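Local coordinates for putative acetyltransferase (Clostridium difficile, PDB 3DSB), which is a putative GNAT-family acetyltransferase that probably transfers an acyl group to an acceptor, at residues E5-D16 with Y57-V66; K22-E30 with S89-R97. All coordinates share one frame; numbering follows the deposited sequence. Where two conformers were deposited one is given.

In the fold
Interaction 1 pairs strand 7-11, at one margin of the chain's sheet, with strand 56-62; interaction 2 lays helix 17-32 across strand 82-92, deeper in the same sheet. Strand 65-77 lies between strands 56-62 and 82-92, and the two contacts meet where F23 reaches the backbone of V66. Both are partly buried. Interaction 1 rests on a ladder of backbone bonds, with a salt bridge inside its first segment and water around its polar side chains toward the hairpin end. In interaction 2 a buried tyrosine supplies most of the packing, and the salt bridge joins the two segments at the exposed end. Both approach the second subunit, through Y57 in the first and N24 and L27 in the second.

Interaction 1. Residues E5-D16 with Y57-V66; sequences ELIEIREARMDD and YHVYTVFDKV
E8 and T61, and again R10 and V59, are hydrogen-bonded pairs joined by two backbone bonds each; T61 N to E8 O is 2.9 Å long and nearly straight (170°). They set strand 7-11, outermost in the GNAT sheet within this chain, antiparallel to strand 56-62.

The tight part lies around V59 and R10. V59 CG2 sits beneath one face of the R10 guanidinium, 3.4 Å from NH1, while the R13 guanidinium covers the opposite face. Extended from CG to NE, R10 grips the D16 carboxylate end-on: NH1 and NH2 each meet one oxygen on its syn lone pair. E11 O takes a further bond from NH1, and R13 N reaches D16 OD2 from above the carboxylate, so the turn into helix 17-32 is tied back to the strand. V66 CG2 closes the group 3.5 Å from D16 OD1. On the face carrying I7, I9 and Y60, the CG2 methyl of I7 lies 3.3 Å from Y60 OH, and I9 CG1 meets CD1 of the same ring; helix 101-115 covers I9 and Y60.

Toward the type I' turn V62-K65 the contact becomes watery. One water joins E8 OE1, R10 NE and T61 OG1; another lies among E5 OE1, L6 O, T61 OG1 and D64 N, near the like-charged pair of E5 and D64. Farther out, L6 CG lies beside its own backbone N (chi1 -58°), which sends the branch alongside F63, and CD2 makes a CH-pi contact over one face of the F63 ring, 4.1 Å from its centroid.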
loop_
_atom_site.group_PDB
_atom_site.type_symbol
_atom_site.label_atom_id
_atom_site.label_comp_id
_atom_site.label_asym_id
_atom_site.label_seq_id
_atom_site.Cartn_x
_atom_site.Cartn_y
_atom_site.Cartn_z
ATOM N N GLU A 5 12.974 22.507 22.745
ATOM C CA GLU A 5 12.295 22.797 21.439
ATOM C C GLU A 5 10.955 23.499 21.663
ATOM O O GLU A 5 10.259 23.258 22.669
ATOM C CB GLU A 5 12.110 21.498 20.635
ATOM C CG GLU A 5 11.125 20.461 21.289
ATOM C CD GLU A 5 9.641 20.833 21.117
ATOM O OE1 GLU A 5 8.809 20.407 21.945
ATOM O OE2 GLU A 5 9.322 21.576 20.159
ATOM N N LEU A 6 10.588 24.382 20.730
ATOM C CA LEU A 6 9.307 25.052 20.855
ATOM C C LEU A 6 8.294 24.563 19.815
ATOM O O LEU A 6 7.163 24.248 20.149
ATOM C CB LEU A 6 9.464 26.572 20.768
ATOM C CG LEU A 6 10.416 27.094 21.835
ATOM C CD1 LEU A 6 10.463 28.601 21.704
ATOM C CD2 LEU A 6 9.938 26.685 23.207
ATOM N N ILE A 7 8.730 24.517 18.567
ATOM C CA ILE A 7 7.933 23.906 17.514
ATOM C C ILE A 7 8.735 22.788 16.876
ATOM O O ILE A 7 9.903 22.942 16.507
ATOM C CB ILE A 7 7.553 24.951 16.444
ATOM C CG1 ILE A 7 6.611 26.032 17.031
ATOM C CG2 ILE A 7 6.925 24.259 15.240
ATOM C CD1 ILE A 7 6.311 27.221 16.077
ATOM N N GLU A 8 8.086 21.645 16.702
ATOM C CA GLU A 8 8.789 20.547 16.063
ATOM C C GLU A 8 7.832 19.588 15.437
ATOM O O GLU A 8 6.636 19.578 15.752
ATOM C CB GLU A 8 9.647 19.768 17.058
ATOM C CG GLU A 8 8.899 18.916 18.064
ATOM C CD GLU A 8 9.831 18.074 18.949
ATOM O OE1 GLU A 8 9.339 17.441 19.895
ATOM O OE2 GLU A 8 11.052 18.068 18.694
ATOM N N ILE A 9 8.401 18.787 14.560
ATOM C CA ILE A 9 7.709 17.613 14.052
ATOM C C ILE A 9 8.412 16.420 14.684
ATOM O O ILE A 9 9.652 16.346 14.691
ATOM C CB ILE A 9 7.760 17.563 12.499
ATOM C CG1 ILE A 9 6.933 18.699 11.870
ATOM C CG2 ILE A 9 7.235 16.187 11.990
ATOM C CD1 ILE A 9 7.207 18.930 10.378
ATOM N N ARG A 10 7.633 15.488 15.211
ATOM C CA ARG A 10 8.196 14.312 15.830
ATOM C C ARG A 10 7.305 13.119 15.533
ATOM O O ARG A 10 6.112 13.250 15.224
ATOM C CB ARG A 10 8.275 14.478 17.349
ATOM C CG ARG A 10 6.931 14.803 18.066
ATOM C CD ARG A 10 7.004 14.556 19.589
ATOM N NE ARG A 10 5.781 14.933 20.290
ATOM C CZ ARG A 10 4.697 14.173 20.410
ATOM N NH1 ARG A 10 4.634 12.962 19.827
ATOM N NH2 ARG A 10 3.647 14.652 21.068
ATOM N N GLU A 11 7.875 11.945 15.704
ATOM C CA GLU A 11 7.071 10.741 15.649
ATOM C C GLU A 11 6.014 10.788 16.755
ATOM O O GLU A 11 6.241 11.301 17.871
ATOM C CB GLU A 11 7.985 9.511 15.797
ATOM C CG GLU A 11 8.894 9.310 14.576
ATOM C CD GLU A 11 9.730 8.013 14.589
ATOM O OE1 GLU A 11 9.585 7.221 15.543
ATOM O OE2 GLU A 11 10.513 7.820 13.618
ATOM N N ALA A 12 4.828 10.241 16.475
ATOM C CA ALA A 12 3.808 10.158 17.509
ATOM C C ALA A 12 4.211 9.190 18.621
ATOM O O ALA A 12 5.097 8.358 18.433
ATOM C CB ALA A 12 2.453 9.747 16.882
ATOM N N ARG A 13 3.540 9.343 19.755
ATOM C CA ARG A 13 3.677 8.494 20.953
ATOM C C ARG A 13 2.298 7.988 21.371
ATOM O O ARG A 13 1.279 8.544 20.925
ATOM C CB ARG A 13 4.305 9.322 22.110
ATOM C CG ARG A 13 5.641 9.976 21.763
ATOM C CD ARG A 13 6.320 10.550 22.985
ATOM N NE ARG A 13 5.773 11.833 23.423
ATOM C CZ ARG A 13 6.424 13.010 23.383
ATOM N NH1 ARG A 13 7.649 13.120 22.878
ATOM N NH2 ARG A 13 5.828 14.096 23.846
HETATM N N MSE A 14 2.243 6.969 22.233
HETATM C CA MSE A 14 0.952 6.433 22.691
HETATM C C MSE A 14 0.061 7.496 23.338
HETATM O O MSE A 14 -1.162 7.445 23.194
HETATM C CB MSE A 14 1.136 5.216 23.618
HETATM C CG MSE A 14 -0.174 4.543 24.046
HETATM SE SE MSE A 14 -1.291 3.931 22.539
HETATM C CE MSE A 14 0.026 2.815 21.700
ATOM N N ASP A 15 0.658 8.467 24.046
ATOM C CA ASP A 15 -0.128 9.570 24.623
ATOM C C ASP A 15 -0.872 10.446 23.622
ATOM O O ASP A 15 -1.773 11.182 23.996
ATOM C CB ASP A 15 0.765 10.472 25.483
ATOM C CG ASP A 15 0.865 9.982 26.910
ATOM O OD1 ASP A 15 1.340 10.763 27.763
ATOM O OD2 ASP A 15 0.437 8.827 27.179
ATOM N N ASP A 16 -0.468 10.379 22.353
ATOM C CA ASP A 16 -1.125 11.152 21.310
ATOM C C ASP A 16 -2.391 10.463 20.766
ATOM O O ASP A 16 -3.087 11.038 19.909
ATOM C CB ASP A 16 -0.171 11.299 20.143
ATOM C CG ASP A 16 1.095 12.070 20.482
ATOM O OD1 ASP A 16 1.025 13.057 21.266
ATOM O OD2 ASP A 16 2.134 11.703 19.897
ATOM N N TYR A 57 2.813 7.725 12.261
ATOM C CA TYR A 57 2.320 9.085 12.411
ATOM C C TYR A 57 3.456 9.985 12.808
ATOM O O TYR A 57 4.300 9.618 13.652
ATOM C CB TYR A 57 1.279 9.189 13.517
ATOM C CG TYR A 57 0.028 8.392 13.316
ATOM C CD1 TYR A 57 -0.998 8.874 12.531
ATOM C CD2 TYR A 57 -0.189 7.227 14.057
ATOM C CE1 TYR A 57 -2.207 8.139 12.406
ATOM C CE2 TYR A 57 -1.342 6.496 13.937
ATOM C CZ TYR A 57 -2.367 6.965 13.117
ATOM O OH TYR A 57 -3.505 6.196 13.026
ATOM N N HIS A 58 3.444 11.192 12.242
ATOM C CA HIS A 58 4.241 12.302 12.759
ATOM C C HIS A 58 3.256 13.398 13.133
ATOM O O HIS A 58 2.229 13.601 12.451
ATOM C CB HIS A 58 5.243 12.837 11.725
ATOM C CG HIS A 58 6.366 11.895 11.436
ATOM N ND1 HIS A 58 6.219 10.804 10.602
ATOM C CD2 HIS A 58 7.638 11.836 11.910
ATOM C CE1 HIS A 58 7.360 10.133 10.551
ATOM N NE2 HIS A 58 8.235 10.731 11.339
ATOM N N VAL A 59 3.588 14.135 14.188
ATOM C CA VAL A 59 2.752 15.224 14.641
ATOM C C VAL A 59 3.586 16.504 14.700
ATOM O O VAL A 59 4.815 16.482 14.938
ATOM C CB VAL A 59 2.159 14.924 16.049
ATOM C CG1 VAL A 59 1.110 13.828 15.948
ATOM C CG2 VAL A 59 3.263 14.529 17.088
ATOM N N TYR A 60 2.871 17.594 14.426
ATOM C CA TYR A 60 3.421 18.957 14.534
ATOM C C TYR A 60 2.991 19.510 15.891
ATOM O O TYR A 60 1.820 19.479 16.226
ATOM C CB TYR A 60 2.869 19.789 13.390
ATOM C CG TYR A 60 3.491 21.151 13.189
ATOM C CD1 TYR A 60 4.396 21.372 12.148
ATOM C CD2 TYR A 60 3.120 22.224 13.995
ATOM C CE1 TYR A 60 4.965 22.643 11.939
ATOM C CE2 TYR A 60 3.647 23.471 13.784
ATOM C CZ TYR A 60 4.549 23.680 12.756
ATOM O OH TYR A 60 5.059 24.942 12.574
ATOM N N THR A 61 3.970 19.925 16.708
ATOM C CA THR A 61 3.638 20.399 18.060
ATOM C C THR A 61 4.119 21.820 18.283
ATOM O O THR A 61 5.151 22.249 17.730
ATOM C CB THR A 61 4.237 19.469 19.172
ATOM O OG1 THR A 61 5.665 19.566 19.178
ATOM C CG2 THR A 61 3.832 18.001 18.925
ATOM N N VAL A 62 3.356 22.531 19.102
ATOM C CA VAL A 62 3.653 23.928 19.421
ATOM C C VAL A 62 3.591 24.042 20.931
ATOM O O VAL A 62 2.527 23.889 21.510
ATOM C CB VAL A 62 2.624 24.872 18.768
ATOM C CG1 VAL A 62 2.898 26.337 19.191
ATOM C CG2 VAL A 62 2.623 24.728 17.209
ATOM N N PHE A 63 4.749 24.289 21.564
ATOM C CA PHE A 63 4.831 24.264 23.042
ATOM C C PHE A 63 4.171 23.017 23.590
ATOM O O PHE A 63 3.352 23.076 24.524
ATOM C CB PHE A 63 4.240 25.539 23.670
ATOM C CG PHE A 63 5.171 26.725 23.601
ATOM C CD1 PHE A 63 5.388 27.397 22.389
ATOM C CD2 PHE A 63 5.857 27.161 24.752
ATOM C CE1 PHE A 63 6.244 28.463 22.300
ATOM C CE2 PHE A 63 6.701 28.292 24.667
ATOM C CZ PHE A 63 6.890 28.921 23.429
ATOM N N ASP A 64 4.506 21.894 22.933
ATOM C CA ASP A 64 4.053 20.545 23.305
ATOM C C ASP A 64 2.643 20.169 22.905
ATOM O O ASP A 64 2.271 19.002 23.045
ATOM C CB ASP A 64 4.253 20.256 24.797
ATOM C CG ASP A 64 5.696 20.448 25.238
ATOM O OD1 ASP A 64 6.630 20.090 24.475
ATOM O OD2 ASP A 64 5.875 20.986 26.370
ATOM N N LYS A 65 1.860 21.135 22.422
ATOM C CA LYS A 65 0.493 20.852 21.979
ATOM C C LYS A 65 0.511 20.290 20.567
ATOM O O LYS A 65 1.065 20.925 19.667
ATOM C CB LYS A 65 -0.325 22.141 21.993
ATOM C CG LYS A 65 -1.770 21.962 21.587
ATOM C CD LYS A 65 -2.500 23.308 21.629
ATOM C CE LYS A 65 -3.912 23.197 21.044
ATOM N NZ LYS A 65 -4.703 22.074 21.631
ATOM N N VAL A 66 -0.080 19.109 20.390
ATOM C CA VAL A 66 -0.189 18.516 19.070
ATOM C C VAL A 66 -1.287 19.268 18.295
ATOM O O VAL A 66 -2.438 19.292 18.736
ATOM C CB VAL A 66 -0.553 17.038 19.174
ATOM C CG1 VAL A 66 -0.988 16.514 17.791
ATOM C CG2 VAL A 66 0.617 16.237 19.743
HETATM O O HOH W 1 6.527 21.611 20.872
HETATM O O HOH W 2 6.690 17.577 20.771
HETATM O O HOH W 3 3.975 16.838 22.737
HETATM O O HOH W 4 10.789 10.103 11.678
#

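Interaction 2. Residues K22-E30 with S89-R97; sequences KFNYNLAKE and SVYVDKEYR
The hydroxyl of Y91 is gripped by two side chains of the helix: it donates to E30 OE1 over 2.7 Å, and N26 ND2 adds a weak bond. Helix 22-30 packs across strand 89-92 of the GNAT sheet at 100°, and the Y91 ring is the main side chain packed between them. Y91 CG stands opposite its backbone N, which turns the ring onto the helix, where F23 O lies 3.6 Å above the centre of one face. F23 CG approaches Y91 CD2 to 3.5 Å with the two rings oblique, their planes at 42°. L27 runs antiparallel alongside Y91, its CB near CD1 and its CD2 methyl 3.6 Å from S89 CB.

E30 extends to the surface and uses both oxygens. OE2 receives R97 NH2 on its syn lone pair at 2.8 Å in a nearly straight salt bridge (176°), within the guanidinium plane, and a water also joins OE2 to R97 NH1. NE and NH2 of R97 both bind V92 O, and K94 CG covers a guanidinium face; together these probably fix the rotation of the guanidinium. A sulfate ion, probably from the crystallisation liquor, lies near it.

At the buried end a water spans N24 OD1 and S89 OG. N24 ND2 bonds to I20 O and Q69 OE1, S89 OG to Q69 NE2, and W79 of the second subunit donates its NE1 to N24 OD1.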
loop_
_atom_site.group_PDB
_atom_site.type_symbol
_atom_site.label_atom_id
_atom_site.label_comp_id
_atom_site.label_asym_id
_atom_site.label_seq_id
_atom_site.Cartn_x
_atom_site.Cartn_y
_atom_site.Cartn_z
ATOM N N LYS A 22 -9.131 11.980 17.286
ATOM C CA LYS A 22 -10.028 13.096 17.042
ATOM C C LYS A 22 -9.713 13.760 15.682
ATOM O O LYS A 22 -10.616 14.092 14.915
ATOM C CB LYS A 22 -9.913 14.114 18.196
ATOM C CG LYS A 22 -10.623 15.431 17.967
ATOM C CD LYS A 22 -10.407 16.367 19.148
ATOM C CE LYS A 22 -8.994 16.913 19.135
ATOM N NZ LYS A 22 -8.890 18.037 20.132
ATOM N N PHE A 23 -8.427 13.953 15.387
ATOM C CA PHE A 23 -8.051 14.589 14.127
ATOM C C PHE A 23 -8.531 13.761 12.931
ATOM O O PHE A 23 -9.009 14.298 11.911
ATOM C CB PHE A 23 -6.534 14.715 14.016
ATOM C CG PHE A 23 -5.925 15.840 14.820
ATOM C CD1 PHE A 23 -6.701 16.719 15.558
ATOM C CD2 PHE A 23 -4.542 16.018 14.772
ATOM C CE1 PHE A 23 -6.100 17.791 16.271
ATOM C CE2 PHE A 23 -3.924 17.056 15.501
ATOM C CZ PHE A 23 -4.710 17.931 16.230
ATOM N N ASN A 24 -8.435 12.435 13.053
ATOM C CA ASN A 24 -8.869 11.591 11.946
ATOM C C ASN A 24 -10.381 11.574 11.758
ATOM O O ASN A 24 -10.857 11.593 10.605
ATOM C CB ASN A 24 -8.288 10.197 12.114
ATOM C CG ASN A 24 -6.916 10.115 11.507
ATOM O OD1 ASN A 24 -6.784 9.946 10.280
ATOM N ND2 ASN A 24 -5.885 10.330 12.326
ATOM N N TYR A 25 -11.114 11.588 12.875
ATOM C CA TYR A 25 -12.563 11.736 12.832
ATOM C C TYR A 25 -12.876 13.047 12.114
ATOM O O TYR A 25 -13.726 13.081 11.175
ATOM C CB TYR A 25 -13.173 11.718 14.235
ATOM C CG TYR A 25 -14.663 11.885 14.215
ATOM C CD1 TYR A 25 -15.496 10.770 14.124
ATOM C CD2 TYR A 25 -15.233 13.138 14.256
ATOM C CE1 TYR A 25 -16.865 10.904 14.085
ATOM C CE2 TYR A 25 -16.617 13.293 14.204
ATOM C CZ TYR A 25 -17.423 12.175 14.119
ATOM O OH TYR A 25 -18.807 12.310 14.075
ATOM N N ASN A 26 -12.211 14.139 12.523
ATOM C CA ASN A 26 -12.527 15.423 11.879
ATOM C C ASN A 26 -12.180 15.432 10.403
ATOM O O ASN A 26 -12.899 16.009 9.580
ATOM C CB ASN A 26 -11.760 16.557 12.559
ATOM C CG ASN A 26 -12.250 16.857 13.969
ATOM O OD1 ASN A 26 -13.294 16.387 14.384
ATOM N ND2 ASN A 26 -11.485 17.668 14.708
ATOM N N LEU A 27 -11.042 14.830 10.055
ATOM C CA LEU A 27 -10.598 14.770 8.672
ATOM C C LEU A 27 -11.612 14.074 7.768
ATOM O O LEU A 27 -11.943 14.547 6.679
ATOM C CB LEU A 27 -9.275 14.010 8.595
ATOM C CG LEU A 27 -8.650 13.719 7.233
ATOM C CD1 LEU A 27 -8.370 15.010 6.417
ATOM C CD2 LEU A 27 -7.374 12.840 7.318
ATOM N N ALA A 28 -12.074 12.927 8.213
ATOM C CA ALA A 28 -12.916 12.077 7.375
ATOM C C ALA A 28 -14.223 12.798 7.176
ATOM O O ALA A 28 -14.803 12.784 6.042
ATOM C CB ALA A 28 -13.112 10.738 8.054
ATOM N N LYS A 29 -14.694 13.485 8.221
ATOM C CA LYS A 29 -15.929 14.260 8.019
ATOM C C LYS A 29 -15.695 15.395 7.030
ATOM O O LYS A 29 -16.470 15.575 6.064
ATOM C CB LYS A 29 -16.478 14.786 9.332
ATOM C CG LYS A 29 -17.768 15.618 9.148
ATOM C CD LYS A 29 -18.968 14.782 8.665
ATOM C CE LYS A 29 -20.242 15.654 8.487
ATOM N NZ LYS A 29 -21.331 15.102 7.574
ATOM N N GLU A 30 -14.631 16.172 7.244
ATOM C CA GLU A 30 -14.431 17.378 6.420
ATOM C C GLU A 30 -14.093 17.097 4.946
ATOM O O GLU A 30 -14.534 17.882 4.071
ATOM C CB GLU A 30 -13.340 18.285 7.071
ATOM C CG GLU A 30 -13.609 18.745 8.535
ATOM C CD GLU A 30 -12.356 19.433 9.211
ATOM O OE1 GLU A 30 -12.284 19.542 10.473
ATOM O OE2 GLU A 30 -11.468 19.863 8.436
ATOM N N SER A 89 -2.955 10.300 5.193
ATOM C CA SER A 89 -3.736 11.366 5.792
ATOM C C SER A 89 -2.871 12.533 6.207
ATOM O O SER A 89 -1.724 12.366 6.605
ATOM C CB SER A 89 -4.440 10.849 7.045
ATOM O OG SER A 89 -3.479 10.445 8.024
ATOM N N VAL A 90 -3.463 13.714 6.136
ATOM C CA VAL A 90 -2.875 14.934 6.707
ATOM C C VAL A 90 -4.027 15.739 7.304
ATOM O O VAL A 90 -5.065 15.912 6.671
ATOM C CB VAL A 90 -2.171 15.814 5.637
ATOM C CG1 VAL A 90 -1.426 16.978 6.303
ATOM C CG2 VAL A 90 -1.235 15.020 4.700
ATOM N N TYR A 91 -3.834 16.288 8.504
ATOM C CA TYR A 91 -4.898 17.106 9.120
ATOM C C TYR A 91 -4.225 18.170 9.986
ATOM O O TYR A 91 -3.265 17.874 10.739
ATOM C CB TYR A 91 -5.797 16.247 10.034
ATOM C CG TYR A 91 -6.947 17.041 10.613
ATOM C CD1 TYR A 91 -8.086 17.290 9.841
ATOM C CD2 TYR A 91 -6.889 17.576 11.896
ATOM C CE1 TYR A 91 -9.130 18.055 10.334
ATOM C CE2 TYR A 91 -7.961 18.334 12.394
ATOM C CZ TYR A 91 -9.077 18.554 11.612
ATOM O OH TYR A 91 -10.136 19.317 12.131
ATOM N N VAL A 92 -4.789 19.362 9.929
ATOM C CA VAL A 92 -4.316 20.497 10.717
ATOM C C VAL A 92 -5.513 21.008 11.522
ATOM O O VAL A 92 -6.569 21.313 10.946
ATOM C CB VAL A 92 -3.777 21.641 9.807
ATOM C CG1 VAL A 92 -3.279 22.856 10.687
ATOM C CG2 VAL A 92 -2.665 21.157 8.902
ATOM N N ASP A 93 -5.353 21.104 12.838
ATOM C CA ASP A 93 -6.368 21.696 13.721
ATOM C C ASP A 93 -6.787 23.066 13.188
ATOM O O ASP A 93 -5.939 23.867 12.771
ATOM C CB ASP A 93 -5.705 21.814 15.110
ATOM C CG ASP A 93 -6.587 22.412 16.180
ATOM O OD1 ASP A 93 -7.265 23.448 15.970
ATOM O OD2 ASP A 93 -6.525 21.832 17.281
ATOM N N LYS A 94 -8.097 23.310 13.176
ATOM C CA LYS A 94 -8.603 24.542 12.558
ATOM C C LYS A 94 -8.020 25.827 13.121
ATOM O O LYS A 94 -7.957 26.831 12.388
ATOM C CB LYS A 94 -10.131 24.618 12.636
ATOM C CG LYS A 94 -10.821 23.667 11.675
ATOM C CD LYS A 94 -12.338 23.828 11.733
ATOM C CE LYS A 94 -13.053 22.939 10.728
ATOM N NZ LYS A 94 -14.540 22.946 10.963
ATOM N N GLU A 95 -7.632 25.814 14.392
ATOM C CA GLU A 95 -7.102 27.036 15.029
ATOM C C GLU A 95 -5.654 27.324 14.597
ATOM O O GLU A 95 -5.075 28.366 14.994
ATOM C CB GLU A 95 -7.126 26.865 16.531
ATOM C CG GLU A 95 -8.511 26.751 17.159
ATOM C CD GLU A 95 -8.408 26.685 18.677
ATOM O OE1 GLU A 95 -7.998 27.699 19.285
ATOM O OE2 GLU A 95 -8.717 25.627 19.263
ATOM N N TYR A 96 -5.070 26.415 13.794
ATOM C CA TYR A 96 -3.673 26.535 13.396
ATOM C C TYR A 96 -3.483 26.538 11.880
ATOM O O TYR A 96 -2.375 26.390 11.394
ATOM C CB TYR A 96 -2.823 25.435 14.080
ATOM C CG TYR A 96 -2.779 25.644 15.574
ATOM C CD1 TYR A 96 -1.758 26.395 16.153
ATOM C CD2 TYR A 96 -3.795 25.147 16.404
ATOM C CE1 TYR A 96 -1.723 26.594 17.523
ATOM C CE2 TYR A 96 -3.781 25.356 17.780
ATOM C CZ TYR A 96 -2.732 26.117 18.321
ATOM O OH TYR A 96 -2.671 26.377 19.674
ATOM N N ARG A 97 -4.575 26.730 11.143
ATOM C CA ARG A 97 -4.536 26.721 9.681
ATOM C C ARG A 97 -4.075 28.065 9.102
ATOM O O ARG A 97 -4.030 29.073 9.811
ATOM C CB ARG A 97 -5.897 26.345 9.134
ATOM C CG ARG A 97 -6.171 24.876 9.351
ATOM C CD ARG A 97 -7.550 24.487 8.843
ATOM N NE ARG A 97 -7.889 23.138 9.271
ATOM C CZ ARG A 97 -8.989 22.489 8.890
ATOM N NH1 ARG A 97 -9.862 23.065 8.038
ATOM N NH2 ARG A 97 -9.205 21.259 9.339
HETATM O O HOH W 5 -4.716 8.411 9.159
HETATM O O HOH W 6 -11.920 21.596 6.616
#